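Local coordinates for beta-Lactamase/D-Alanine Carboxypeptidase (Pseudomonas syringae pv. tomato, PDB 5EVI), which probably hydrolyses beta-lactam antibiotics to substituted beta-amino acids, as a class C beta-lactamase, at residues D[70-75]-D[273-278]; D[114-119]-D[150-155]. All coordinates share one frame; numbering follows the deposited sequence.

Contact 1 (D[70-75]-D[273-278]); sequences SKTFTA and LAWEQY
T72 plants its methyl CG2 squarely on the benzene half of the W275 indole. T72 CG2 stands 3.3 Å from the centroid of the six-membered ring and 7° off its normal, a CH-pi contact over the ring face. The T72 rotamer makes this possible: CG2 lies anti to the carbonyl carbon and reaches out to the indole, while OG1 turns back to hydrogen-bond the carbonyl of I69. F331 meets the W275 ring edge-to-face, and F238 of helix 232-243 touches both T72 and W275.

One turn along the helix the packing is equally close, but built from small groups. A274 points its methyl at the helix backbone, with A274 CB 3.4 Å from K71 O, the same oxygen that accepts the helical bond from A75 N. A274 CB also lies 3.8 Å from A75 CB. The methyl of A75 is in turn pressed against the loop, 3.4 Å from L273 O to A75 CB, and L273 CD2 closes over it at 3.9 Å from A75 CB. The loop approaches through a classic gamma turn at A274 (phi 70°, psi -51°), closed by a weak bond from W275 N to L273 O. No hydrogen bond joins the two segments, so the fit rests on shape and apolar contact.

Away from this core the segments part. Strand 276-278 runs off into the sheet, and the K71 side chain touches A274 through CB alone before the chain, straight as far as CE and bent at chi4, leads away to S68 OG, Y154 OH and N156 OD1. The nearest atoms of the K71 side chain and a bound sulfate are about 5 Å apart. That lysine at the start of a buried helix beside the sheet is consistent with the SxxK site of serine beta-lactamases and D-alanine carboxypeptidases.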
# COMPACT_ATOMS: atom_id res chain seq x y z
N SER D 70 -2.42 2.43 -0.82
CA SER D 70 -3.85 2.16 -0.55
C SER D 70 -4.22 0.68 -0.42
O SER D 70 -5.14 0.30 0.31
CB SER D 70 -4.74 2.78 -1.66
OG SER D 70 -4.43 4.14 -1.93
N LYS D 71 -3.52 -0.16 -1.18
CA LYS D 71 -3.71 -1.60 -1.16
C LYS D 71 -3.44 -2.22 0.19
O LYS D 71 -4.09 -3.20 0.54
CB LYS D 71 -2.84 -2.28 -2.20
CG LYS D 71 -3.23 -1.95 -3.63
CD LYS D 71 -2.17 -2.46 -4.58
CE LYS D 71 -2.56 -2.36 -6.06
NZ LYS D 71 -2.23 -1.08 -6.73
N THR D 72 -2.52 -1.63 0.98
CA THR D 72 -2.24 -2.19 2.32
C THR D 72 -3.43 -2.02 3.25
O THR D 72 -3.61 -2.84 4.16
CB THR D 72 -0.99 -1.59 3.02
OG1 THR D 72 -1.16 -0.19 3.25
CG2 THR D 72 0.27 -1.84 2.22
N PHE D 73 -4.19 -0.94 3.04
CA PHE D 73 -5.41 -0.69 3.82
C PHE D 73 -6.53 -1.64 3.41
O PHE D 73 -7.23 -2.17 4.27
CB PHE D 73 -5.88 0.75 3.67
CG PHE D 73 -4.96 1.74 4.30
CD1 PHE D 73 -5.01 1.97 5.68
CD2 PHE D 73 -4.03 2.44 3.54
CE1 PHE D 73 -4.17 2.91 6.28
CE2 PHE D 73 -3.18 3.37 4.13
CZ PHE D 73 -3.25 3.60 5.50
N THR D 74 -6.70 -1.84 2.11
CA THR D 74 -7.69 -2.81 1.63
C THR D 74 -7.41 -4.19 2.24
O THR D 74 -8.34 -4.86 2.67
CB THR D 74 -7.70 -2.92 0.11
OG1 THR D 74 -8.27 -1.73 -0.43
CG2 THR D 74 -8.52 -4.10 -0.37
N ALA D 75 -6.13 -4.60 2.21
CA ALA D 75 -5.73 -5.88 2.76
C ALA D 75 -5.99 -5.96 4.27
O ALA D 75 -6.49 -6.96 4.76
CB ALA D 75 -4.27 -6.16 2.44
N LEU D 273 0.08 -10.09 1.92
CA LEU D 273 -1.20 -9.57 1.45
C LEU D 273 -1.05 -8.07 1.21
O LEU D 273 -1.05 -7.26 2.14
CB LEU D 273 -2.33 -9.88 2.44
CG LEU D 273 -3.68 -10.08 1.76
CD1 LEU D 273 -3.73 -11.41 1.03
CD2 LEU D 273 -4.83 -9.96 2.73
N ALA D 274 -0.84 -7.73 -0.06
CA ALA D 274 -0.48 -6.38 -0.52
C ALA D 274 0.96 -5.95 -0.12
O ALA D 274 1.74 -5.53 -0.98
CB ALA D 274 -1.53 -5.34 -0.13
N TRP D 275 1.34 -6.07 1.16
CA TRP D 275 2.73 -5.85 1.56
C TRP D 275 3.71 -6.78 0.81
O TRP D 275 3.35 -7.89 0.38
CB TRP D 275 2.95 -6.01 3.07
CG TRP D 275 2.23 -5.05 3.95
CD1 TRP D 275 1.18 -5.31 4.78
CD2 TRP D 275 2.55 -3.67 4.14
NE1 TRP D 275 0.81 -4.18 5.46
CE2 TRP D 275 1.64 -3.16 5.09
CE3 TRP D 275 3.52 -2.81 3.60
CZ2 TRP D 275 1.68 -1.83 5.52
CZ3 TRP D 275 3.55 -1.49 4.03
CH2 TRP D 275 2.62 -1.01 4.96
N GLU D 276 4.93 -6.28 0.62
CA GLU D 276 6.06 -7.03 0.08
C GLU D 276 7.20 -6.92 1.07
O GLU D 276 7.37 -5.86 1.69
CB GLU D 276 6.46 -6.42 -1.27
CG GLU D 276 5.28 -6.41 -2.24
CD GLU D 276 5.60 -5.93 -3.64
OE1 GLU D 276 6.77 -5.60 -3.96
OE2 GLU D 276 4.63 -5.86 -4.44
N GLN D 277 7.97 -8.01 1.25
CA GLN D 277 9.06 -8.00 2.24
C GLN D 277 10.30 -8.74 1.80
O GLN D 277 10.27 -9.55 0.87
CB GLN D 277 8.59 -8.55 3.60
CG GLN D 277 8.40 -10.07 3.63
CD GLN D 277 7.83 -10.62 4.93
OE1 GLN D 277 8.31 -11.66 5.45
NE2 GLN D 277 6.80 -10.00 5.43
N TYR D 278 11.38 -8.49 2.52
CA TYR D 278 12.70 -9.04 2.21
C TYR D 278 13.34 -9.52 3.51
O TYR D 278 13.39 -8.76 4.48
CB TYR D 278 13.58 -7.99 1.52
CG TYR D 278 12.95 -7.41 0.28
CD1 TYR D 278 13.20 -7.96 -0.97
CD2 TYR D 278 12.05 -6.33 0.35
CE1 TYR D 278 12.61 -7.46 -2.12
CE2 TYR D 278 11.44 -5.83 -0.79
CZ TYR D 278 11.72 -6.39 -2.03
OH TYR D 278 11.13 -5.92 -3.18

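Contact 2 (D[114-119]-D[150-155]); sequences GTHTAG and THRTYA
The imidazole of H116 lies between Y154 on one face and G114 O on the other. Y154 CD1 sits 3.4 Å above the H116 ring plane, displaced toward its rim, and the carbonyl oxygen of G114 occupies the opposite face more distantly. The two rings run alongside each other, pointing the same way, with centroids 4.6 Å apart and planes inclined at 39°, an oblique pairing. R152 also travels beside H116 in the same direction, its guanidinium turned 74° from the imidazole. The arginine chain bends at chi2, carrying that group past H116 to its salt bridge with E276 and a hydrogen bond to Q271.

The backbones meet through one nearly straight hydrogen bond, T153 N to H116 O, 2.9 Å with an angle of 173° at the hydrogen. R152 CA adds a CA-H...O contact to H116 O at 3.5 Å. H116 is the first residue beyond helix 112-115 and has positive phi, which turns the chain there toward R152-Y154. At the root of the side chain, H116 CB lies 3.3 Å from T153 O.

T117 extends the contact toward H151: T117 CG2 reaches 3.2 Å from H151 O, and T117 CA makes a CA-H...O contact with the same oxygen. The T117 hydroxyl is hydrogen-bonded within its own part of the chain, to H112 ND1 and to T115 OG1 (T115 OG1 to T117 OG1, 3.0 Å).

The contact thus sets the exit of the short helix 112-115 beside strand 151-152, an edge strand of the large antiparallel sheet, which pairs with strand 299-308. T115 and T117 lean on F264 of strand 262-266, and A155, at the N-cap position, leads into helix 156-169.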
# COMPACT_ATOMS: atom_id res chain seq x y z
N GLY D 114 -5.12 -10.69 -2.80
CA GLY D 114 -4.15 -9.85 -2.10
C GLY D 114 -2.70 -10.16 -2.39
O GLY D 114 -1.82 -9.37 -2.04
N THR D 115 -2.41 -11.31 -2.99
CA THR D 115 -1.05 -11.68 -3.33
C THR D 115 -0.71 -11.61 -4.83
O THR D 115 0.41 -11.91 -5.24
CB THR D 115 -0.77 -13.09 -2.81
OG1 THR D 115 -1.64 -14.00 -3.48
CG2 THR D 115 -1.00 -13.17 -1.32
N HIS D 116 -1.68 -11.23 -5.66
CA HIS D 116 -1.50 -11.11 -7.15
C HIS D 116 -1.25 -12.44 -7.91
O HIS D 116 -0.68 -12.41 -9.00
CB HIS D 116 -0.39 -10.10 -7.50
CG HIS D 116 -0.40 -8.85 -6.67
ND1 HIS D 116 0.53 -8.60 -5.69
CD2 HIS D 116 -1.23 -7.78 -6.69
CE1 HIS D 116 0.25 -7.43 -5.12
NE2 HIS D 116 -0.82 -6.93 -5.69
N THR D 117 -1.68 -13.58 -7.35
CA THR D 117 -1.38 -14.90 -7.92
C THR D 117 -2.64 -15.70 -8.34
O THR D 117 -2.57 -16.92 -8.47
CB THR D 117 -0.56 -15.75 -6.91
OG1 THR D 117 -1.34 -15.94 -5.74
CG2 THR D 117 0.77 -15.08 -6.55
N ALA D 118 -3.75 -15.00 -8.58
CA ALA D 118 -5.03 -15.63 -8.98
C ALA D 118 -4.90 -16.43 -10.26
O ALA D 118 -5.25 -17.62 -10.31
CB ALA D 118 -6.11 -14.57 -9.16
N GLY D 119 -4.40 -15.78 -11.29
CA GLY D 119 -4.28 -16.42 -12.61
C GLY D 119 -3.81 -15.55 -13.78
O GLY D 119 -3.57 -16.07 -14.88
N THR D 150 1.15 -20.11 -9.07
CA THR D 150 2.28 -20.53 -9.89
C THR D 150 3.01 -19.33 -10.47
O THR D 150 4.20 -19.42 -10.76
CB THR D 150 1.84 -21.47 -11.01
OG1 THR D 150 0.93 -20.80 -11.88
CG2 THR D 150 1.14 -22.69 -10.43
N HIS D 151 2.30 -18.22 -10.65
CA HIS D 151 2.92 -16.98 -11.12
C HIS D 151 2.34 -15.79 -10.37
O HIS D 151 1.35 -15.93 -9.63
CB HIS D 151 2.74 -16.82 -12.63
CG HIS D 151 3.39 -17.90 -13.46
ND1 HIS D 151 2.84 -19.16 -13.59
CD2 HIS D 151 4.52 -17.90 -14.20
CE1 HIS D 151 3.61 -19.89 -14.39
NE2 HIS D 151 4.63 -19.14 -14.77
N ARG D 152 2.99 -14.64 -10.53
CA ARG D 152 2.61 -13.40 -9.85
C ARG D 152 2.54 -12.25 -10.86
O ARG D 152 3.54 -11.92 -11.50
CB ARG D 152 3.60 -13.10 -8.74
CG ARG D 152 3.17 -12.00 -7.74
CD ARG D 152 3.61 -10.63 -8.23
NE ARG D 152 3.68 -9.63 -7.16
CZ ARG D 152 4.10 -8.37 -7.33
NH1 ARG D 152 4.51 -7.95 -8.53
NH2 ARG D 152 4.13 -7.54 -6.30
N THR D 153 1.35 -11.64 -10.95
CA THR D 153 1.06 -10.56 -11.88
C THR D 153 0.35 -9.46 -11.09
O THR D 153 -0.83 -9.55 -10.77
CB THR D 153 0.21 -11.10 -13.05
OG1 THR D 153 0.90 -12.22 -13.60
CG2 THR D 153 0.01 -10.07 -14.14
N TYR D 154 1.11 -8.44 -10.75
CA TYR D 154 0.58 -7.29 -9.99
C TYR D 154 -0.59 -6.68 -10.76
O TYR D 154 -0.44 -6.38 -11.94
CB TYR D 154 1.68 -6.26 -9.82
CG TYR D 154 1.36 -5.12 -8.90
CD1 TYR D 154 1.58 -5.23 -7.53
CD2 TYR D 154 0.87 -3.90 -9.40
CE1 TYR D 154 1.31 -4.19 -6.67
CE2 TYR D 154 0.60 -2.84 -8.54
CZ TYR D 154 0.82 -2.99 -7.17
OH TYR D 154 0.57 -1.95 -6.30
N ALA D 155 -1.76 -6.54 -10.13
CA ALA D 155 -2.92 -5.97 -10.84
C ALA D 155 -3.94 -5.23 -9.94
O ALA D 155 -4.18 -5.64 -8.81
CB ALA D 155 -3.62 -7.06 -11.65

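Contacts 1 and 2 have centres about 13 Å apart and touch at several places. A salt bridge runs from R152 NH2 to E276 OE2 at 2.6 Å. G114 O is 2.7 Å from A274 N, a probable hydrogen bond that ties the loop of contact 1 to the helix end of contact 2, and L273 CD1 packs 3.5 Å from G114 CA. Finally, K71 NZ lies 3.0 Å from Y154 OH. S68 OG is hydrogen-bonded to each of these two side chains. K318 NZ also bonds Y154 OH, and a sulfate lies about 3 Å from the Y154 side chain. The two contacts therefore flank what is probably the active site, each supplying one of its polar residues.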